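Local atomic coordinates of NAD(P)H-hydrate epimerase (Saccharomyces cerevisiae, PDB entry 1JZT), a protein that epimerises the S and R forms of NADHX and NADPHX, the hydrated, damaged forms of NADH and NADPH, so that both can be repaired. Residues Lys17-Pro22 with Gln29-Leu34; Gln41-Gln46 with Cys135-Ile140; His60-Ala65 with Glu126-Glu131; Val76-Leu81 with Pro88-Pro93; Leu198-Pro203 with Glu233-Glu238. All blocks are in the same frame, centred on the assembly; numbering follows the deposited sequence.

Interaction 1. Residues Lys17-Pro22 with Gln29-Leu34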
# COMPACT_ATOMS: atom_id res chain seq x y z
N LYS A 17 12.43 7.27 11.37
CA LYS A 17 13.83 7.53 11.65
C LYS A 17 14.23 6.89 12.97
O LYS A 17 15.30 6.29 13.08
CB LYS A 17 14.11 9.03 11.69
CG LYS A 17 15.55 9.38 12.03
CD LYS A 17 15.73 10.89 12.23
CE LYS A 17 17.09 11.20 12.85
NZ LYS A 17 17.30 12.66 13.13
N GLU A 18 13.38 7.02 13.98
CA GLU A 18 13.68 6.44 15.27
C GLU A 18 13.61 4.93 15.26
O GLU A 18 14.49 4.26 15.81
CB GLU A 18 12.73 6.98 16.34
CG GLU A 18 13.16 8.33 16.90
CD GLU A 18 12.33 8.75 18.10
OE1 GLU A 18 12.18 7.93 19.04
OE2 GLU A 18 11.84 9.90 18.11
N LEU A 19 12.58 4.37 14.63
CA LEU A 19 12.43 2.92 14.58
C LEU A 19 13.66 2.23 14.01
O LEU A 19 14.09 1.19 14.52
CB LEU A 19 11.19 2.53 13.77
CG LEU A 19 9.85 2.83 14.42
CD1 LEU A 19 8.71 2.40 13.49
CD2 LEU A 19 9.74 2.09 15.75
N MSE A 20 14.25 2.80 12.97
CA MSE A 20 15.42 2.18 12.39
C MSE A 20 16.74 2.77 12.87
O MSE A 20 17.79 2.53 12.28
CB MSE A 20 15.31 2.18 10.86
CG MSE A 20 14.35 1.10 10.37
SE MSE A 20 13.73 1.36 8.57
CE MSE A 20 12.45 2.78 8.93
N GLY A 21 16.67 3.54 13.95
CA GLY A 21 17.87 4.13 14.52
C GLY A 21 18.61 3.12 15.38
O GLY A 21 18.05 2.07 15.70
N PRO A 22 19.86 3.39 15.77
CA PRO A 22 20.68 2.48 16.60
C PRO A 22 20.02 2.05 17.90
O PRO A 22 20.20 0.91 18.35
CB PRO A 22 21.95 3.29 16.84
CG PRO A 22 22.07 4.10 15.59
CD PRO A 22 20.65 4.58 15.38
N GLN A 29 14.29 -4.24 6.25
CA GLN A 29 13.82 -5.53 5.77
C GLN A 29 12.63 -6.04 6.59
O GLN A 29 11.64 -6.51 6.03
CB GLN A 29 14.96 -6.56 5.83
CG GLN A 29 16.07 -6.37 4.79
CD GLN A 29 17.12 -5.34 5.19
OE1 GLN A 29 17.12 -4.84 6.32
NE2 GLN A 29 18.02 -5.02 4.27
N GLN A 30 12.74 -5.96 7.91
CA GLN A 30 11.66 -6.41 8.79
C GLN A 30 10.40 -5.57 8.63
O GLN A 30 9.31 -6.09 8.41
CB GLN A 30 12.09 -6.34 10.25
CG GLN A 30 13.09 -7.39 10.70
CD GLN A 30 13.64 -7.05 12.07
OE1 GLN A 30 14.53 -6.21 12.20
NE2 GLN A 30 13.10 -7.67 13.11
N LEU A 31 10.55 -4.26 8.76
CA LEU A 31 9.40 -3.37 8.68
C LEU A 31 8.65 -3.46 7.35
O LEU A 31 7.42 -3.48 7.32
CB LEU A 31 9.83 -1.92 8.94
CG LEU A 31 10.42 -1.66 10.33
CD1 LEU A 31 10.69 -0.17 10.49
CD2 LEU A 31 9.47 -2.15 11.41
N MSE A 32 9.41 -3.53 6.25
CA MSE A 32 8.83 -3.62 4.93
C MSE A 32 8.11 -4.96 4.73
O MSE A 32 7.04 -5.02 4.11
CB MSE A 32 9.92 -3.43 3.87
CG MSE A 32 9.42 -3.33 2.44
SE MSE A 32 10.74 -2.46 1.29
CE MSE A 32 10.54 -0.65 1.95
N GLU A 33 8.69 -6.03 5.26
CA GLU A 33 8.08 -7.35 5.15
C GLU A 33 6.76 -7.35 5.92
O GLU A 33 5.73 -7.81 5.41
CB GLU A 33 9.01 -8.41 5.74
CG GLU A 33 8.54 -9.84 5.54
CD GLU A 33 8.43 -10.23 4.08
OE1 GLU A 33 9.17 -9.68 3.23
OE2 GLU A 33 7.61 -11.12 3.77
N LEU A 34 6.79 -6.83 7.14
CA LEU A 34 5.59 -6.77 7.97
C LEU A 34 4.55 -5.84 7.35
O LEU A 34 3.36 -6.16 7.35
CB LEU A 34 5.95 -6.31 9.39
CG LEU A 34 6.77 -7.27 10.26
CD1 LEU A 34 7.09 -6.59 11.59
CD2 LEU A 34 6.00 -8.56 10.50
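Leu19 and Met20 meet Leu31 in a small, wholly apolar contact between the C-terminal end of helix 9-19 and the start of helix 28-46. Met20 is a selenomethionine and the first residue past the end of helix 9-19. Its side chain bends at its last torsion (chi3 -76°), which folds the terminal methyl back, and it meets Leu31 tip to tip. One methyl of Leu31 does the touching: CD1 lies 3.8 Å from Met20 CE and 3.9 Å from Met20 SE. The same CD1 reaches Leu19 CB more loosely, at 4.3 Å. The turn that ends the helix is closed by a backbone bond from Gly21 N to Glu18 O. The side chain of Met20 lies about 6 Å from that of Asn69, a predicted NADPHX-binding residue. Leu31 also packs on Phe26 and Phe221, while Leu19 rests on Phe226 of helix 224-229. One residue further on, the side chain of Met32 packs on helices 69-83 and 100-111.

Interaction 2. Residues Gln41-Gln46 with Cys135-Ile140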
# COMPACT_ATOMS: atom_id res chain seq x y z
N GLN A 41 -2.84 -8.99 3.64
CA GLN A 41 -3.91 -9.50 4.50
C GLN A 41 -5.20 -8.67 4.33
O GLN A 41 -6.30 -9.23 4.33
CB GLN A 41 -3.43 -9.49 5.97
CG GLN A 41 -4.33 -10.27 6.94
CD GLN A 41 -3.68 -10.46 8.31
OE1 GLN A 41 -3.27 -9.50 8.95
NE2 GLN A 41 -3.59 -11.71 8.75
N ALA A 42 -5.08 -7.35 4.17
CA ALA A 42 -6.26 -6.48 3.98
C ALA A 42 -6.98 -6.82 2.67
O ALA A 42 -8.21 -6.85 2.61
CB ALA A 42 -5.84 -5.00 3.98
N VAL A 43 -6.20 -7.06 1.62
CA VAL A 43 -6.76 -7.40 0.32
C VAL A 43 -7.51 -8.73 0.40
O VAL A 43 -8.62 -8.86 -0.11
CB VAL A 43 -5.65 -7.52 -0.74
CG1 VAL A 43 -6.22 -8.09 -2.04
CG2 VAL A 43 -5.03 -6.15 -0.98
N CYS A 44 -6.88 -9.71 1.04
CA CYS A 44 -7.48 -11.02 1.20
C CYS A 44 -8.77 -10.94 2.03
O CYS A 44 -9.75 -11.63 1.75
CB CYS A 44 -6.48 -11.97 1.88
SG CYS A 44 -7.06 -13.66 2.18
N ARG A 45 -8.78 -10.07 3.03
CA ARG A 45 -9.96 -9.94 3.88
C ARG A 45 -11.09 -9.18 3.20
O ARG A 45 -12.27 -9.46 3.43
CB ARG A 45 -9.58 -9.27 5.20
CG ARG A 45 -10.66 -9.34 6.25
CD ARG A 45 -10.10 -9.14 7.64
NE ARG A 45 -9.17 -10.20 8.03
CZ ARG A 45 -8.53 -10.23 9.20
NH1 ARG A 45 -8.72 -9.25 10.08
NH2 ARG A 45 -7.71 -11.23 9.49
N GLN A 46 -10.73 -8.22 2.36
CA GLN A 46 -11.69 -7.40 1.63
C GLN A 46 -12.23 -8.14 0.40
O GLN A 46 -13.38 -7.95 -0.00
CB GLN A 46 -11.01 -6.09 1.20
CG GLN A 46 -11.93 -4.97 0.73
CD GLN A 46 -12.82 -4.43 1.84
OE1 GLN A 46 -12.44 -4.39 3.01
NE2 GLN A 46 -14.02 -4.01 1.47
N CYS A 135 -8.75 -6.19 -8.39
CA CYS A 135 -8.53 -4.93 -7.69
C CYS A 135 -7.13 -4.45 -8.01
O CYS A 135 -6.28 -5.21 -8.48
CB CYS A 135 -8.68 -5.10 -6.17
SG CYS A 135 -7.33 -6.01 -5.38
N ILE A 136 -6.90 -3.17 -7.74
CA ILE A 136 -5.61 -2.55 -8.01
C ILE A 136 -4.99 -2.09 -6.70
O ILE A 136 -5.66 -1.50 -5.86
CB ILE A 136 -5.78 -1.34 -8.94
CG1 ILE A 136 -6.41 -1.78 -10.25
CG2 ILE A 136 -4.41 -0.68 -9.19
CD1 ILE A 136 -6.99 -0.64 -11.07
N VAL A 137 -3.71 -2.40 -6.52
CA VAL A 137 -3.01 -1.97 -5.32
C VAL A 137 -2.16 -0.77 -5.70
O VAL A 137 -1.23 -0.86 -6.52
CB VAL A 137 -2.08 -3.06 -4.76
CG1 VAL A 137 -1.33 -2.51 -3.54
CG2 VAL A 137 -2.88 -4.28 -4.37
N ASP A 138 -2.48 0.35 -5.06
CA ASP A 138 -1.79 1.61 -5.28
C ASP A 138 -0.63 1.75 -4.30
O ASP A 138 -0.82 2.15 -3.16
CB ASP A 138 -2.78 2.78 -5.08
CG ASP A 138 -2.08 4.11 -4.90
OD1 ASP A 138 -1.01 4.32 -5.51
OD2 ASP A 138 -2.61 4.96 -4.14
N ALA A 139 0.56 1.40 -4.76
CA ALA A 139 1.76 1.50 -3.95
C ALA A 139 2.75 2.44 -4.65
O ALA A 139 3.96 2.19 -4.66
CB ALA A 139 2.39 0.11 -3.76
N ILE A 140 2.23 3.52 -5.23
CA ILE A 140 3.08 4.47 -5.94
C ILE A 140 3.91 5.33 -4.99
O ILE A 140 5.13 5.16 -4.92
CB ILE A 140 2.26 5.40 -6.89
CG1 ILE A 140 1.76 4.61 -8.10
CG2 ILE A 140 3.15 6.50 -7.46
CD1 ILE A 140 0.80 3.53 -7.78
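Val43 packs against Cys135 and Val137, where helix 28-46 lies on the central, mostly parallel sheet of this Rossmann-like alpha/beta fold. The sheet element is strand 133-139, flanked in the sheet by strands 60-65 and 169-172. From its CA, Val43 points CB toward the strand, and the two methyls divide the work. With chi1 at 171°, CG1 lies across from the backbone N and approaches the sulfur of Cys135, with Val43 CG1 and Cys135 SG 4.1 Å apart. CG2 is anti to the carbonyl carbon instead and faces Val137, where Val43 CG2 to Val137 CG2 is 4.4 Å. Both are loose van der Waals contacts. Cys135 SG sits between its own backbone N and carbonyl carbon (chi1 72°), and from there it meets the helix. Cys135 and Val137 are two residues apart, so their side chains leave broadly the same side of the strand, Cys135 aimed more directly at the helix.

All three side chains are buried. Val43 also touches Val170 of strand 169-172, so it spans more than one strand. Asp138, the next residue after Val137, is a predicted potassium ligand. Its two carboxylate oxygens are held separately, OD1 by Thr176 and OD2 by Ser171. Asp138 OD1 also accepts a weak bond from the backbone N of Ile140, 3.3 Å long and nearly straight at 168°.

Interaction 3. Residues His60-Ala65 with Glu126-Glu131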
# COMPACT_ATOMS: atom_id res chain seq x y z
N HIS A 60 -6.74 -10.93 -11.93
CA HIS A 60 -5.47 -10.59 -11.29
C HIS A 60 -5.58 -9.44 -10.30
O HIS A 60 -6.55 -8.68 -10.30
CB HIS A 60 -4.44 -10.22 -12.35
CG HIS A 60 -4.36 -11.20 -13.49
ND1 HIS A 60 -5.24 -11.18 -14.55
CD2 HIS A 60 -3.51 -12.23 -13.72
CE1 HIS A 60 -4.94 -12.16 -15.38
NE2 HIS A 60 -3.90 -12.82 -14.90
N VAL A 61 -4.58 -9.34 -9.43
CA VAL A 61 -4.50 -8.23 -8.49
C VAL A 61 -3.36 -7.41 -9.09
O VAL A 61 -2.19 -7.83 -9.04
CB VAL A 61 -4.11 -8.69 -7.05
CG1 VAL A 61 -3.83 -7.47 -6.17
CG2 VAL A 61 -5.26 -9.50 -6.43
N PHE A 62 -3.70 -6.26 -9.67
CA PHE A 62 -2.71 -5.40 -10.31
C PHE A 62 -2.01 -4.49 -9.31
O PHE A 62 -2.61 -3.53 -8.81
CB PHE A 62 -3.37 -4.57 -11.42
CG PHE A 62 -2.39 -3.91 -12.36
CD1 PHE A 62 -1.41 -4.66 -13.00
CD2 PHE A 62 -2.45 -2.54 -12.62
CE1 PHE A 62 -0.50 -4.06 -13.88
CE2 PHE A 62 -1.55 -1.93 -13.50
CZ PHE A 62 -0.58 -2.69 -14.13
N VAL A 63 -0.75 -4.79 -9.02
CA VAL A 63 0.05 -4.01 -8.07
C VAL A 63 0.98 -3.03 -8.78
O VAL A 63 1.87 -3.45 -9.53
CB VAL A 63 0.90 -4.95 -7.19
CG1 VAL A 63 1.71 -4.14 -6.18
CG2 VAL A 63 0.01 -5.96 -6.48
N ILE A 64 0.79 -1.74 -8.54
CA ILE A 64 1.63 -0.71 -9.15
C ILE A 64 2.62 -0.20 -8.10
O ILE A 64 2.22 0.45 -7.13
CB ILE A 64 0.79 0.46 -9.70
CG1 ILE A 64 -0.34 -0.10 -10.59
CG2 ILE A 64 1.67 1.40 -10.52
CD1 ILE A 64 -1.26 0.97 -11.18
N ALA A 65 3.90 -0.48 -8.31
CA ALA A 65 4.94 -0.09 -7.37
C ALA A 65 5.72 1.16 -7.73
O ALA A 65 6.26 1.27 -8.84
CB ALA A 65 5.90 -1.27 -7.16
N GLU A 126 -3.64 -2.97 -20.21
CA GLU A 126 -4.56 -4.09 -20.39
C GLU A 126 -5.12 -4.55 -19.04
O GLU A 126 -6.18 -5.17 -18.98
CB GLU A 126 -3.84 -5.26 -21.06
N TYR A 127 -4.42 -4.22 -17.96
CA TYR A 127 -4.86 -4.61 -16.62
C TYR A 127 -5.84 -3.64 -15.98
O TYR A 127 -6.25 -3.83 -14.83
CB TYR A 127 -3.65 -4.81 -15.72
CG TYR A 127 -2.86 -6.05 -16.06
CD1 TYR A 127 -3.32 -7.31 -15.68
CD2 TYR A 127 -1.70 -5.97 -16.81
CE1 TYR A 127 -2.63 -8.47 -16.04
CE2 TYR A 127 -1.00 -7.11 -17.18
CZ TYR A 127 -1.47 -8.35 -16.79
OH TYR A 127 -0.78 -9.48 -17.16
N LEU A 128 -6.21 -2.59 -16.71
CA LEU A 128 -7.16 -1.62 -16.20
C LEU A 128 -8.56 -1.92 -16.74
O LEU A 128 -9.41 -1.03 -16.82
CB LEU A 128 -6.75 -0.20 -16.58
CG LEU A 128 -5.68 0.44 -15.69
CD1 LEU A 128 -4.41 -0.38 -15.74
CD2 LEU A 128 -5.41 1.87 -16.14
N LYS A 129 -8.78 -3.18 -17.11
CA LYS A 129 -10.06 -3.63 -17.63
C LYS A 129 -10.73 -4.50 -16.57
O LYS A 129 -10.10 -5.40 -16.01
CB LYS A 129 -9.88 -4.43 -18.91
CG LYS A 129 -9.27 -3.64 -20.05
CD LYS A 129 -9.04 -4.52 -21.27
CE LYS A 129 -8.34 -3.74 -22.38
NZ LYS A 129 -7.96 -4.61 -23.52
N PRO A 130 -12.02 -4.25 -16.29
CA PRO A 130 -12.81 -4.98 -15.30
C PRO A 130 -12.74 -6.51 -15.38
O PRO A 130 -12.58 -7.18 -14.37
CB PRO A 130 -14.22 -4.46 -15.53
CG PRO A 130 -13.99 -3.05 -15.98
CD PRO A 130 -12.83 -3.20 -16.93
N GLU A 131 -12.87 -7.05 -16.59
CA GLU A 131 -12.85 -8.50 -16.76
C GLU A 131 -11.50 -9.17 -16.55
O GLU A 131 -11.40 -10.39 -16.56
CB GLU A 131 -13.40 -8.88 -18.14
CG GLU A 131 -12.94 -7.99 -19.29
CD GLU A 131 -13.61 -6.62 -19.28
OE1 GLU A 131 -14.86 -6.56 -19.32
OE2 GLU A 131 -12.88 -5.60 -19.25
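His60, Phe62 and Tyr127 form an aromatic cluster between the start of strand 60-65 and the 3-10 turn and loop that lead into strand 133-139. The tight part is at buried Phe62. Its CG lies opposite the backbone N (chi1 -166°), which carries the ring out to Tyr127. Tyr127 CB sits over one face of the Phe62 ring, 3.6 Å from the centroid, in a CH-pi contact. The Phe62 and Tyr127 rings are nearly parallel, with planes at 9°, but so offset that little of one covers the other. Leu128 adds one methyl, CD1, 3.9 Å from Phe62 CE2. The His60 side is looser and partly exposed. There the edge of Tyr127 points at the imidazole face in a T-shaped pair, with planes at 87° and Tyr127 CE1 4.0 Å from His60 ND1. That nitrogen is hydrogen-bonded to the backbone O of Lys132, which helps fix the ring. With Phe62 cut back to alanine, Tyr127 CB would probably lose its ring face, and Tyr127 and Leu128 could shift. Phe62 also packs on Trp124 and on Phe91 of strand 88-91. Tyr127 rests on Val89 of the same strand, and its backbone O is hydrogen-bonded to Thr133 OG1 in strand 133-139.

Interaction 4. Residues Val76-Leu81 with Pro88-Pro93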
# COMPACT_ATOMS: atom_id res chain seq x y z
N VAL A 76 6.49 -6.63 -1.58
CA VAL A 76 6.30 -7.64 -0.53
C VAL A 76 4.85 -8.14 -0.60
O VAL A 76 4.59 -9.34 -0.59
CB VAL A 76 6.54 -7.03 0.87
CG1 VAL A 76 6.09 -8.01 1.95
CG2 VAL A 76 8.02 -6.71 1.05
N CYS A 77 3.92 -7.20 -0.67
CA CYS A 77 2.49 -7.51 -0.75
C CYS A 77 2.19 -8.50 -1.87
O CYS A 77 1.45 -9.46 -1.68
CB CYS A 77 1.71 -6.22 -0.99
SG CYS A 77 -0.05 -6.47 -1.36
N ALA A 78 2.76 -8.25 -3.04
CA ALA A 78 2.56 -9.10 -4.19
C ALA A 78 2.96 -10.56 -3.94
O ALA A 78 2.28 -11.48 -4.40
CB ALA A 78 3.34 -8.54 -5.38
N ARG A 79 4.06 -10.77 -3.22
CA ARG A 79 4.52 -12.13 -2.91
C ARG A 79 3.55 -12.83 -1.96
O ARG A 79 3.23 -14.00 -2.16
CB ARG A 79 5.95 -12.09 -2.32
CG ARG A 79 6.43 -13.39 -1.64
CD ARG A 79 7.96 -13.38 -1.47
NE ARG A 79 8.43 -12.07 -1.03
CZ ARG A 79 8.37 -11.62 0.21
NH1 ARG A 79 7.84 -12.38 1.17
NH2 ARG A 79 8.80 -10.40 0.50
N HIS A 80 3.07 -12.13 -0.94
CA HIS A 80 2.14 -12.76 -0.02
C HIS A 80 0.82 -13.09 -0.71
O HIS A 80 0.21 -14.12 -0.43
CB HIS A 80 1.91 -11.87 1.21
CG HIS A 80 3.06 -11.92 2.18
ND1 HIS A 80 3.29 -13.00 3.01
CD2 HIS A 80 4.08 -11.06 2.38
CE1 HIS A 80 4.41 -12.80 3.68
NE2 HIS A 80 4.91 -11.64 3.32
N LEU A 81 0.38 -12.21 -1.61
CA LEU A 81 -0.87 -12.45 -2.34
C LEU A 81 -0.76 -13.70 -3.19
O LEU A 81 -1.73 -14.44 -3.36
CB LEU A 81 -1.21 -11.26 -3.23
CG LEU A 81 -1.73 -10.02 -2.51
CD1 LEU A 81 -1.88 -8.87 -3.51
CD2 LEU A 81 -3.07 -10.34 -1.86
N PRO A 88 -1.38 -12.18 -8.53
CA PRO A 88 -0.80 -10.84 -8.59
C PRO A 88 0.08 -10.57 -9.81
O PRO A 88 0.79 -11.45 -10.29
CB PRO A 88 -0.02 -10.74 -7.28
CG PRO A 88 0.46 -12.15 -7.09
CD PRO A 88 -0.74 -12.99 -7.47
N VAL A 89 -0.00 -9.34 -10.31
CA VAL A 89 0.79 -8.86 -11.43
C VAL A 89 1.33 -7.50 -11.01
O VAL A 89 0.56 -6.60 -10.64
CB VAL A 89 -0.05 -8.69 -12.72
CG1 VAL A 89 0.79 -8.02 -13.80
CG2 VAL A 89 -0.54 -10.04 -13.21
N VAL A 90 2.65 -7.34 -11.05
CA VAL A 90 3.28 -6.10 -10.66
C VAL A 90 3.75 -5.23 -11.82
O VAL A 90 4.36 -5.72 -12.77
CB VAL A 90 4.52 -6.37 -9.76
CG1 VAL A 90 5.25 -5.06 -9.47
CG2 VAL A 90 4.10 -7.04 -8.47
N PHE A 91 3.44 -3.93 -11.72
CA PHE A 91 3.86 -2.93 -12.69
C PHE A 91 4.86 -2.08 -11.92
O PHE A 91 4.51 -1.39 -10.95
CB PHE A 91 2.66 -2.08 -13.15
CG PHE A 91 3.02 -0.98 -14.12
CD1 PHE A 91 4.01 -1.16 -15.08
CD2 PHE A 91 2.35 0.24 -14.08
CE1 PHE A 91 4.33 -0.15 -15.99
CE2 PHE A 91 2.66 1.26 -14.99
CZ PHE A 91 3.65 1.06 -15.95
N TYR A 92 6.13 -2.18 -12.32
CA TYR A 92 7.24 -1.50 -11.66
C TYR A 92 7.97 -0.65 -12.71
O TYR A 92 9.04 -1.03 -13.18
CB TYR A 92 8.19 -2.56 -11.09
CG TYR A 92 9.14 -2.11 -10.00
CD1 TYR A 92 8.95 -0.90 -9.33
CD2 TYR A 92 10.18 -2.94 -9.58
CE1 TYR A 92 9.77 -0.53 -8.27
CE2 TYR A 92 11.00 -2.58 -8.51
CZ TYR A 92 10.80 -1.38 -7.86
OH TYR A 92 11.59 -1.04 -6.79
N PRO A 93 7.40 0.51 -13.07
CA PRO A 93 7.96 1.43 -14.07
C PRO A 93 9.34 2.03 -13.79
O PRO A 93 10.22 1.97 -14.65
CB PRO A 93 6.87 2.50 -14.19
CG PRO A 93 6.30 2.54 -12.82
CD PRO A 93 6.17 1.07 -12.48
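At chi1 175° Val90 swings CG1 to the far side from its backbone N, which leaves its other methyl, CG2, directed at Ala78. The pair joins helix 69-83 to strand 88-91, the last two elements of a beta-alpha-beta unit that begins with strand 60-65. Over these short segments the helix and strand run nearly antiparallel, at 163°, with their axes 8.3 Å apart at closest approach. This is the expected course for a crossover helix that returns along the sheet before the next parallel strand.

Ala78 CB and Val90 CG2 are 3.5 Å apart, a close methyl-to-methyl contact. The small side chain of Ala78 probably helps the helix to come this near; the CA atoms of Ala78 and Pro88 are 5.8 Å apart. Two residues earlier on the strand, Pro88 also points toward the helix, while Val89 between them points away. The Pro88 ring meets both Ala78 and Leu81, with Leu81 CB 4.3 Å from Pro88 CB. Leu81 also packs on Val61 of strand 60-65, so the helix rests on two neighbouring strands. All four side chains are buried. On the side of the helix turned away from strand 88-91, Arg79 forms a salt bridge with Glu33 of helix 28-46, and His80 is hydrogen-bonded to the same carboxylate. The nearest approach of Pro88 to the helix is to backbone: its ring carbon CG lies 3.3 Å from Ala78 O.

Interaction 5. Residues Leu198-Pro203 with Glu233-Glu238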
# COMPACT_ATOMS: atom_id res chain seq x y z
N LEU A 198 -0.29 2.64 7.31
CA LEU A 198 0.81 1.87 7.87
C LEU A 198 1.40 2.59 9.09
O LEU A 198 1.64 3.79 9.06
CB LEU A 198 1.89 1.63 6.81
CG LEU A 198 1.46 0.75 5.63
CD1 LEU A 198 2.60 0.65 4.63
CD2 LEU A 198 1.07 -0.64 6.14
N THR A 199 1.61 1.81 10.16
CA THR A 199 2.15 2.30 11.43
C THR A 199 1.07 3.11 12.15
O THR A 199 0.63 2.73 13.24
CB THR A 199 3.41 3.18 11.23
OG1 THR A 199 4.42 2.42 10.55
CG2 THR A 199 3.97 3.64 12.57
N VAL A 200 0.65 4.20 11.53
CA VAL A 200 -0.39 5.07 12.08
C VAL A 200 -0.92 5.90 10.92
O VAL A 200 -0.17 6.29 10.04
CB VAL A 200 0.19 5.99 13.20
CG1 VAL A 200 1.34 6.82 12.63
CG2 VAL A 200 -0.89 6.88 13.77
N PRO A 201 -2.24 6.14 10.88
CA PRO A 201 -2.82 6.93 9.79
C PRO A 201 -2.31 8.36 9.78
O PRO A 201 -2.00 8.93 10.83
CB PRO A 201 -4.32 6.86 10.07
CG PRO A 201 -4.47 5.53 10.77
CD PRO A 201 -3.30 5.58 11.73
N LYS A 202 -2.21 8.93 8.59
CA LYS A 202 -1.77 10.31 8.41
C LYS A 202 -3.01 11.19 8.33
O LYS A 202 -4.12 10.69 8.11
CB LYS A 202 -0.93 10.44 7.13
CG LYS A 202 0.57 10.34 7.36
CD LYS A 202 0.98 9.06 8.08
CE LYS A 202 0.88 7.85 7.16
NZ LYS A 202 1.44 6.62 7.79
N PRO A 203 -2.85 12.52 8.50
CA PRO A 203 -3.96 13.47 8.46
C PRO A 203 -4.90 13.34 7.27
O PRO A 203 -6.11 13.52 7.41
CB PRO A 203 -3.25 14.82 8.49
CG PRO A 203 -2.03 14.53 9.32
CD PRO A 203 -1.58 13.22 8.72
N GLU A 233 -2.19 6.07 20.60
CA GLU A 233 -2.20 4.83 21.36
C GLU A 233 -2.03 3.66 20.39
O GLU A 233 -2.57 3.68 19.29
CB GLU A 233 -3.52 4.69 22.11
CG GLU A 233 -3.43 3.86 23.38
CD GLU A 233 -2.72 4.60 24.49
OE1 GLU A 233 -3.25 5.63 24.96
OE2 GLU A 233 -1.63 4.14 24.90
N PRO A 234 -1.27 2.63 20.79
CA PRO A 234 -1.08 1.47 19.90
C PRO A 234 -2.44 0.86 19.56
O PRO A 234 -3.31 0.76 20.42
CB PRO A 234 -0.21 0.53 20.75
CG PRO A 234 -0.63 0.87 22.15
CD PRO A 234 -0.69 2.38 22.12
N PHE A 235 -2.62 0.46 18.30
CA PHE A 235 -3.89 -0.10 17.85
C PHE A 235 -4.20 -1.50 18.36
O PHE A 235 -3.31 -2.35 18.48
CB PHE A 235 -3.94 -0.06 16.32
CG PHE A 235 -3.91 1.33 15.77
CD1 PHE A 235 -5.07 2.09 15.72
CD2 PHE A 235 -2.70 1.91 15.40
CE1 PHE A 235 -5.02 3.42 15.31
CE2 PHE A 235 -2.64 3.24 14.99
CZ PHE A 235 -3.80 4.00 14.95
N GLY A 236 -5.47 -1.73 18.65
CA GLY A 236 -5.90 -3.01 19.18
C GLY A 236 -6.10 -4.12 18.16
O GLY A 236 -7.21 -4.62 17.97
N TYR A 237 -5.01 -4.52 17.51
CA TYR A 237 -5.04 -5.60 16.54
C TYR A 237 -5.66 -6.81 17.22
O TYR A 237 -5.33 -7.11 18.36
CB TYR A 237 -3.61 -5.94 16.10
CG TYR A 237 -2.96 -4.84 15.31
CD1 TYR A 237 -3.26 -4.67 13.96
CD2 TYR A 237 -2.09 -3.94 15.91
CE1 TYR A 237 -2.70 -3.64 13.22
CE2 TYR A 237 -1.52 -2.89 15.18
CZ TYR A 237 -1.84 -2.75 13.84
OH TYR A 237 -1.29 -1.73 13.10
N GLU A 238 -6.56 -7.49 16.51
CA GLU A 238 -7.24 -8.67 17.05
C GLU A 238 -6.44 -9.94 16.78
O GLU A 238 -5.83 -10.08 15.73
CB GLU A 238 -8.62 -8.81 16.42
CG GLU A 238 -9.58 -7.69 16.78
CD GLU A 238 -10.86 -7.69 15.95
OE1 GLU A 238 -11.21 -8.74 15.37
OE2 GLU A 238 -11.52 -6.63 15.90
O HOH W 1 0.45 0.14 14.06
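Two loops meet here beside the sheet of the Rossmann-like fold: residues 198-203, which start on the last residue of strand 194-198, and residues 233-238, which lead to strand 243-245. Phe235 carries the contact. Its CG stands anti to the carbonyl carbon (chi1 -63°), and the far end of the ring reaches the other loop. Pro201 CD lies 3.6 Å from Phe235 CZ, while Thr199 O comes up at the ring edge, 3.7 Å from CE2 of Phe235. Val200 CG2 is a looser neighbour of that same CE2. A smaller residue such as alanine at Phe235 would probably leave Pro201 and Val200 without this apolar cover and weaken the hold between the loops. Phe235 and Pro201 both also touch Val217 of strand 214-218.

Lys202 turns back into its own loop, where NZ donates to Val200 O at 2.8 Å, nearly along the C=O axis. The same NZ forms a salt bridge with Asp173, a predicted NADPHX-binding residue, which links the loop to the probable substrate site. A second link between the loops is a water bridge: the water donates to Thr199 O and accepts from Tyr237 OH, both at 2.7 Å, and lies in the plane of the tyrosine ring at its edge.

From the N terminus, interaction 1 comes first and closes a short turn between helices 9-19 and 28-46. The far end of helix 28-46 then opens interaction 2, which closes a long loop onto strand 133-139. Within that loop lies interaction 3, between strand 60-65 and the approach to strand 133-139. Interaction 4 lies in turn within interaction 3 and completes the first beta-alpha-beta unit. Strands 88-91, 60-65 and 133-139 are successive neighbours in the sheet, so interactions 2, 3 and 4 share it. Glu33 connects interaction 1 to interaction 4 through Arg79 and His80. Interaction 5 follows in series and joins the loop after strand 194-198 to the loop before the edge strand 243-245.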